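Local coordinates for lysozyme, putative (Bacillus anthracis, PDB 2WAG), which probably hydrolyses the glycan strands of bacterial cell-wall peptidoglycan as a family GH25 lysozyme, by a mechanism thought to retain the anomeric configuration, at residues A157-V168 / R178-N187. Residues are numbered along the deposited sequence; the frame is centred on the assembly and turned at random.
Sequences AYPQCDIWIRSV and RKWTFWQYTN. With SO4 (sulfate ion), chain F; SO4 (sulfate ion), chain D; SO4 (sulfate ion), chain C.
Over one face of the W164 indole sits CB of F182, 3.7 Å from the five-membered-ring centroid in a CH-pi contact, and the F182 ring turns its edge to W164, planes 54° apart. At the W164 rim lies Q184 N, near the ring plane, and NE1 bonds to N204. In the conformer described, the R178 guanidinium carries I163 CG1 over one face; NH2 meets C161 O at 3.0 Å in the guanidinium plane, and NH1 approaches Y158 O from above the carbonyl plane, opposite C161 N. A bend at chi3 (78°) swings the guanidinium across I163 to these carbonyls of the turn 158-161. W183 has Y185 CB over one face, offset toward the rim, and I165 O at its edge; NE1 points at S167 O, 2.9 Å away at 176°, in the indole plane.

Strands 162-166 and 182-186 run parallel as neighbours in the TIM-type barrel. I163 O takes both T181 N and F182 N, then I165 and S167 bond to the second strand, Q184 N reaching I165 O at 2.9 Å. One water joins I163 N to K179 O and T181 OG1, linking the segments just ahead of the direct bonds. Q184 passes obliquely against R166, OE1 meeting CG, amide and guanidinium nearly coplanar; OE1 bonds to Y144 and NE2 to D20.

W183 gives its indole N-H, and R178 one each from NH1 and NH2, to carbonyls of 157-168, so side chains extend the backbone pairing at both ends. A sulfate, probably from the crystallisation liquor, bound by V168 N and, in the conformer described, R166 NE and NH2, suggests an anion-accepting site.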
loop_
_atom_site.group_PDB
_atom_site.type_symbol
_atom_site.label_atom_id
_atom_site.label_comp_id
_atom_site.label_asym_id
_atom_site.label_seq_id
_atom_site.Cartn_x
_atom_site.Cartn_y
_atom_site.Cartn_z
ATOM N N ALA A 157 -4.336 24.020 -10.007
ATOM C CA ALA A 157 -3.224 24.726 -9.396
ATOM C C ALA A 157 -1.907 24.222 -9.966
ATOM O O ALA A 157 -1.873 23.320 -10.800
ATOM C CB ALA A 157 -3.282 24.564 -7.872
ATOM N N TYR A 158 -0.815 24.829 -9.517
ATOM C CA TYR A 158 0.542 24.429 -9.896
ATOM C C TYR A 158 0.726 24.160 -11.389
ATOM O O TYR A 158 1.286 23.141 -11.785
ATOM C CB TYR A 158 1.002 23.214 -9.080
ATOM C CG TYR A 158 0.827 23.464 -7.605
ATOM C CD1 TYR A 158 1.734 24.251 -6.900
ATOM C CD2 TYR A 158 -0.278 22.977 -6.922
ATOM C CE1 TYR A 158 1.558 24.516 -5.543
ATOM C CE2 TYR A 158 -0.471 23.231 -5.557
ATOM C CZ TYR A 158 0.467 24.000 -4.871
ATOM O OH TYR A 158 0.316 24.266 -3.519
ATOM N N PRO A 159 0.347 25.122 -12.237
ATOM C CA PRO A 159 0.618 24.933 -13.661
ATOM C C PRO A 159 2.117 24.946 -13.976
ATOM O O PRO A 159 2.511 24.452 -15.030
ATOM C CB PRO A 159 -0.095 26.124 -14.327
ATOM C CG PRO A 159 -0.185 27.157 -13.248
ATOM C CD PRO A 159 -0.323 26.398 -11.945
ATOM N N GLN A 160 2.936 25.452 -13.047
ATOM C CA GLN A 160 4.380 25.525 -13.238
ATOM C C GLN A 160 5.087 24.203 -12.960
ATOM O O GLN A 160 6.303 24.127 -13.092
ATOM C CB GLN A 160 5.025 26.647 -12.389
ATOM C CG GLN A 160 5.073 26.463 -10.871
ATOM C CD GLN A 160 3.771 26.783 -10.122
ATOM O OE1 GLN A 160 2.672 26.727 -10.676
ATOM N NE2 GLN A 160 3.899 27.127 -8.833
ATOM N N CYS A 161 4.351 23.168 -12.575
ATOM C CA CYS A 161 4.957 21.856 -12.260
ATOM C C CYS A 161 4.475 20.779 -13.204
ATOM O O CYS A 161 3.520 20.941 -13.794
ATOM C CB CYS A 161 4.606 21.400 -10.828
ATOM S SG CYS A 161 5.249 22.592 -9.536
ATOM N N ASP A 162 5.186 19.681 -13.265
ATOM C CA ASP A 162 4.641 18.468 -13.903
ATOM C C ASP A 162 4.064 17.551 -12.821
ATOM O O ASP A 162 4.493 17.611 -11.661
ATOM C CB ASP A 162 5.759 17.708 -14.631
ATOM C CG ASP A 162 6.106 18.323 -15.988
ATOM O OD1 ASP A 162 5.305 19.128 -16.497
ATOM O OD2 ASP A 162 7.147 17.947 -16.546
ATOM N N ILE A 163 3.088 16.734 -13.199
ATOM C CA ILE A 163 2.372 15.887 -12.243
ATOM C C ILE A 163 2.755 14.420 -12.382
ATOM O O ILE A 163 2.804 13.865 -13.488
ATOM C CB ILE A 163 0.834 16.026 -12.398
ATOM C CG1 ILE A 163 0.399 17.506 -12.324
ATOM C CG2 ILE A 163 0.106 15.149 -11.357
ATOM C CD1 ILE A 163 0.830 18.204 -11.039
ATOM N N TRP A 164 3.040 13.822 -11.231
ATOM C CA TRP A 164 3.280 12.395 -11.129
ATOM C C TRP A 164 2.132 11.853 -10.271
ATOM O O TRP A 164 2.035 12.181 -9.084
ATOM C CB TRP A 164 4.660 12.168 -10.505
ATOM C CG TRP A 164 5.063 10.749 -10.204
ATOM C CD1 TRP A 164 4.407 9.578 -10.512
ATOM C CD2 TRP A 164 6.246 10.382 -9.503
ATOM N NE1 TRP A 164 5.134 8.500 -10.026
ATOM C CE2 TRP A 164 6.257 8.972 -9.387
ATOM C CE3 TRP A 164 7.281 11.123 -8.906
ATOM C CZ2 TRP A 164 7.276 8.286 -8.711
ATOM C CZ3 TRP A 164 8.286 10.462 -8.253
ATOM C CH2 TRP A 164 8.278 9.051 -8.138
ATOM N N ILE A 165 1.221 11.080 -10.867
ATOM C CA ILE A 165 -0.001 10.653 -10.170
ATOM C C ILE A 165 0.062 9.180 -9.771
ATOM O O ILE A 165 0.492 8.327 -10.563
ATOM C CB ILE A 165 -1.257 10.929 -11.055
ATOM C CG1 ILE A 165 -2.557 10.666 -10.284
ATOM C CG2 ILE A 165 -1.220 10.141 -12.375
ATOM C CD1 ILE A 165 -2.814 11.609 -9.094
ATOM N N ARG A 166 -0.367 8.876 -8.549
ATOM C CA ARG A 166 -0.540 7.479 -8.161
ATOM C C ARG A 166 -1.898 6.984 -8.643
ATOM O O ARG A 166 -2.931 7.588 -8.353
ATOM C CB ARG A 166 -0.450 7.312 -6.639
ATOM C CG ARG A 166 -0.403 5.841 -6.225
ATOM C CD ARG A 166 -0.463 5.624 -4.713
ATOM N NE ARG A 166 -1.846 5.680 -4.242
ATOM C CZ ARG A 166 -2.210 5.696 -2.960
ATOM N NH1 ARG A 166 -1.300 5.675 -1.987
ATOM N NH2 ARG A 166 -3.499 5.735 -2.652
ATOM N N SER A 167 -1.883 5.868 -9.366
ATOM C CA SER A 167 -3.124 5.213 -9.766
ATOM C C SER A 167 -2.893 3.706 -9.869
ATOM O O SER A 167 -2.553 3.197 -10.948
ATOM C CB SER A 167 -3.621 5.791 -11.087
ATOM O OG SER A 167 -4.909 5.297 -11.419
ATOM N N VAL A 168 -3.002 3.017 -8.735
ATOM C CA VAL A 168 -2.615 1.598 -8.669
ATOM C C VAL A 168 -3.762 0.624 -8.887
ATOM O O VAL A 168 -3.521 -0.585 -8.935
ATOM C CB VAL A 168 -1.847 1.250 -7.362
ATOM C CG1 VAL A 168 -0.630 2.149 -7.191
ATOM C CG2 VAL A 168 -2.731 1.322 -6.132
ATOM N N ARG A 178 -6.180 17.594 -16.478
ATOM C CA ARG A 178 -4.778 17.838 -16.798
ATOM C C ARG A 178 -4.103 16.574 -17.293
ATOM O O ARG A 178 -4.486 15.458 -16.936
ATOM C CB ARG A 178 -4.001 18.327 -15.576
ATOM C CG ARG A 178 -4.036 19.815 -15.355
ATOM C CD ARG A 178 -3.080 20.195 -14.234
ATOM N NE ARG A 178 -1.686 20.225 -14.681
ATOM C CZ ARG A 178 -0.674 20.754 -13.988
ATOM N NH1 ARG A 178 -0.888 21.275 -12.788
ATOM N NH2 ARG A 178 0.560 20.752 -14.499
ATOM N N LYS A 179 -3.063 16.759 -18.086
ATOM C CA LYS A 179 -2.222 15.645 -18.513
ATOM C C LYS A 179 -1.150 15.346 -17.465
ATOM O O LYS A 179 -0.545 16.259 -16.903
ATOM C CB LYS A 179 -1.557 15.953 -19.862
ATOM C CG LYS A 179 -2.576 16.093 -20.986
ATOM C CD LYS A 179 -1.919 16.141 -22.354
ATOM C CE LYS A 179 -2.889 16.664 -23.402
ATOM N NZ LYS A 179 -3.314 18.061 -23.076
ATOM N N TRP A 180 -0.936 14.063 -17.188
ATOM C CA TRP A 180 0.113 13.636 -16.264
ATOM C C TRP A 180 1.426 13.406 -17.002
ATOM O O TRP A 180 1.450 13.154 -18.229
ATOM C CB TRP A 180 -0.298 12.391 -15.458
ATOM C CG TRP A 180 -0.728 11.222 -16.303
ATOM C CD1 TRP A 180 -1.990 10.937 -16.710
ATOM C CD2 TRP A 180 0.121 10.214 -16.884
ATOM N NE1 TRP A 180 -1.990 9.797 -17.491
ATOM C CE2 TRP A 180 -0.709 9.339 -17.618
ATOM C CE3 TRP A 180 1.497 9.959 -16.847
ATOM C CZ2 TRP A 180 -0.204 8.229 -18.308
ATOM C CZ3 TRP A 180 1.999 8.854 -17.531
ATOM C CH2 TRP A 180 1.149 8.003 -18.252
ATOM N N THR A 181 2.526 13.473 -16.254
ATOM C CA THR A 181 3.864 13.251 -16.805
ATOM C C THR A 181 4.446 11.887 -16.373
ATOM O O THR A 181 5.107 11.224 -17.162
ATOM C CB THR A 181 4.816 14.400 -16.402
ATOM O OG1 THR A 181 4.262 15.648 -16.839
ATOM C CG2 THR A 181 6.216 14.196 -16.985
ATOM N N PHE A 182 4.193 11.488 -15.126
ATOM C CA PHE A 182 4.507 10.143 -14.647
ATOM C C PHE A 182 3.277 9.548 -13.994
ATOM O O PHE A 182 2.420 10.268 -13.454
ATOM C CB PHE A 182 5.653 10.155 -13.621
ATOM C CG PHE A 182 6.982 10.613 -14.179
ATOM C CD1 PHE A 182 7.915 9.695 -14.679
ATOM C CD2 PHE A 182 7.324 11.970 -14.167
ATOM C CE1 PHE A 182 9.157 10.120 -15.151
ATOM C CE2 PHE A 182 8.541 12.406 -14.673
ATOM C CZ PHE A 182 9.466 11.492 -15.160
ATOM N N TRP A 183 3.211 8.217 -14.028
ATOM C CA TRP A 183 2.092 7.462 -13.438
ATOM C C TRP A 183 2.668 6.310 -12.616
ATOM O O TRP A 183 3.379 5.464 -13.155
ATOM C CB TRP A 183 1.211 6.921 -14.583
ATOM C CG TRP A 183 0.247 5.818 -14.236
ATOM C CD1 TRP A 183 -0.350 5.572 -13.029
ATOM C CD2 TRP A 183 -0.250 4.824 -15.145
ATOM N NE1 TRP A 183 -1.158 4.450 -13.121
ATOM C CE2 TRP A 183 -1.124 3.987 -14.414
ATOM C CE3 TRP A 183 -0.058 4.576 -16.516
ATOM C CZ2 TRP A 183 -1.792 2.908 -15.003
ATOM C CZ3 TRP A 183 -0.730 3.498 -17.103
ATOM C CH2 TRP A 183 -1.582 2.682 -16.338
ATOM N N GLN A 184 2.391 6.309 -11.311
ATOM C CA GLN A 184 2.753 5.177 -10.443
ATOM C C GLN A 184 1.633 4.161 -10.522
ATOM O O GLN A 184 0.494 4.428 -10.087
ATOM C CB GLN A 184 2.939 5.640 -9.002
ATOM C CG GLN A 184 3.429 4.564 -8.063
ATOM C CD GLN A 184 3.707 5.173 -6.741
ATOM O OE1 GLN A 184 2.808 5.313 -5.938
ATOM N NE2 GLN A 184 4.926 5.629 -6.541
ATOM N N TYR A 185 1.939 2.994 -11.093
ATOM C CA TYR A 185 0.888 2.015 -11.389
ATOM C C TYR A 185 0.838 0.816 -10.448
ATOM O O TYR A 185 -0.151 0.067 -10.452
ATOM C CB TYR A 185 0.958 1.569 -12.850
ATOM C CG TYR A 185 2.195 0.806 -13.238
ATOM C CD1 TYR A 185 2.238 -0.590 -13.122
ATOM C CD2 TYR A 185 3.319 1.459 -13.709
ATOM C CE1 TYR A 185 3.358 -1.305 -13.492
ATOM C CE2 TYR A 185 4.448 0.764 -14.089
ATOM C CZ TYR A 185 4.472 -0.615 -13.980
ATOM O OH TYR A 185 5.619 -1.280 -14.385
ATOM N N THR A 186 1.856 0.621 -9.616
ATOM C CA THR A 186 1.800 -0.467 -8.640
ATOM C C THR A 186 2.736 -0.182 -7.489
ATOM O O THR A 186 3.730 0.539 -7.657
ATOM C CB THR A 186 2.163 -1.836 -9.273
ATOM O OG1 THR A 186 1.975 -2.872 -8.289
ATOM C CG2 THR A 186 3.598 -1.874 -9.763
ATOM N N ASN A 187 2.378 -0.715 -6.321
ATOM C CA ASN A 187 3.209 -0.698 -5.112
ATOM C C ASN A 187 3.992 -1.981 -4.935
ATOM O O ASN A 187 4.870 -2.069 -4.077
ATOM C CB ASN A 187 2.346 -0.533 -3.858
ATOM C CG ASN A 187 1.379 -1.677 -3.667
ATOM O OD1 ASN A 187 0.587 -1.984 -4.572
ATOM N ND2 ASN A 187 1.423 -2.322 -2.484
HETATM S S SO4 F . -5.093 4.405 -5.987
HETATM O O1 SO4 F . -5.286 5.450 -4.959
HETATM O O2 SO4 F . -5.996 4.877 -7.001
HETATM O O3 SO4 F . -3.736 4.453 -6.368
HETATM O O4 SO4 F . -5.576 3.259 -5.274
HETATM S S SO4 D . 4.344 -4.337 -15.781
HETATM O O1 SO4 D . 3.172 -3.542 -16.173
HETATM O O2 SO4 D . 5.343 -4.224 -16.871
HETATM O O3 SO4 D . 3.970 -5.762 -15.706
HETATM O O4 SO4 D . 5.106 -3.931 -14.580
HETATM S S SO4 C . -0.467 -5.771 -1.457
HETATM O O1 SO4 C . -1.760 -6.219 -1.947
HETATM O O2 SO4 C . 0.463 -5.496 -2.576
HETATM O O3 SO4 C . 0.313 -6.762 -0.722
HETATM O O4 SO4 C . -0.476 -4.365 -0.999
HETATM O O HOH W 1 2.516 19.434 -16.794
HETATM O O HOH W 2 2.004 16.839 -15.888
#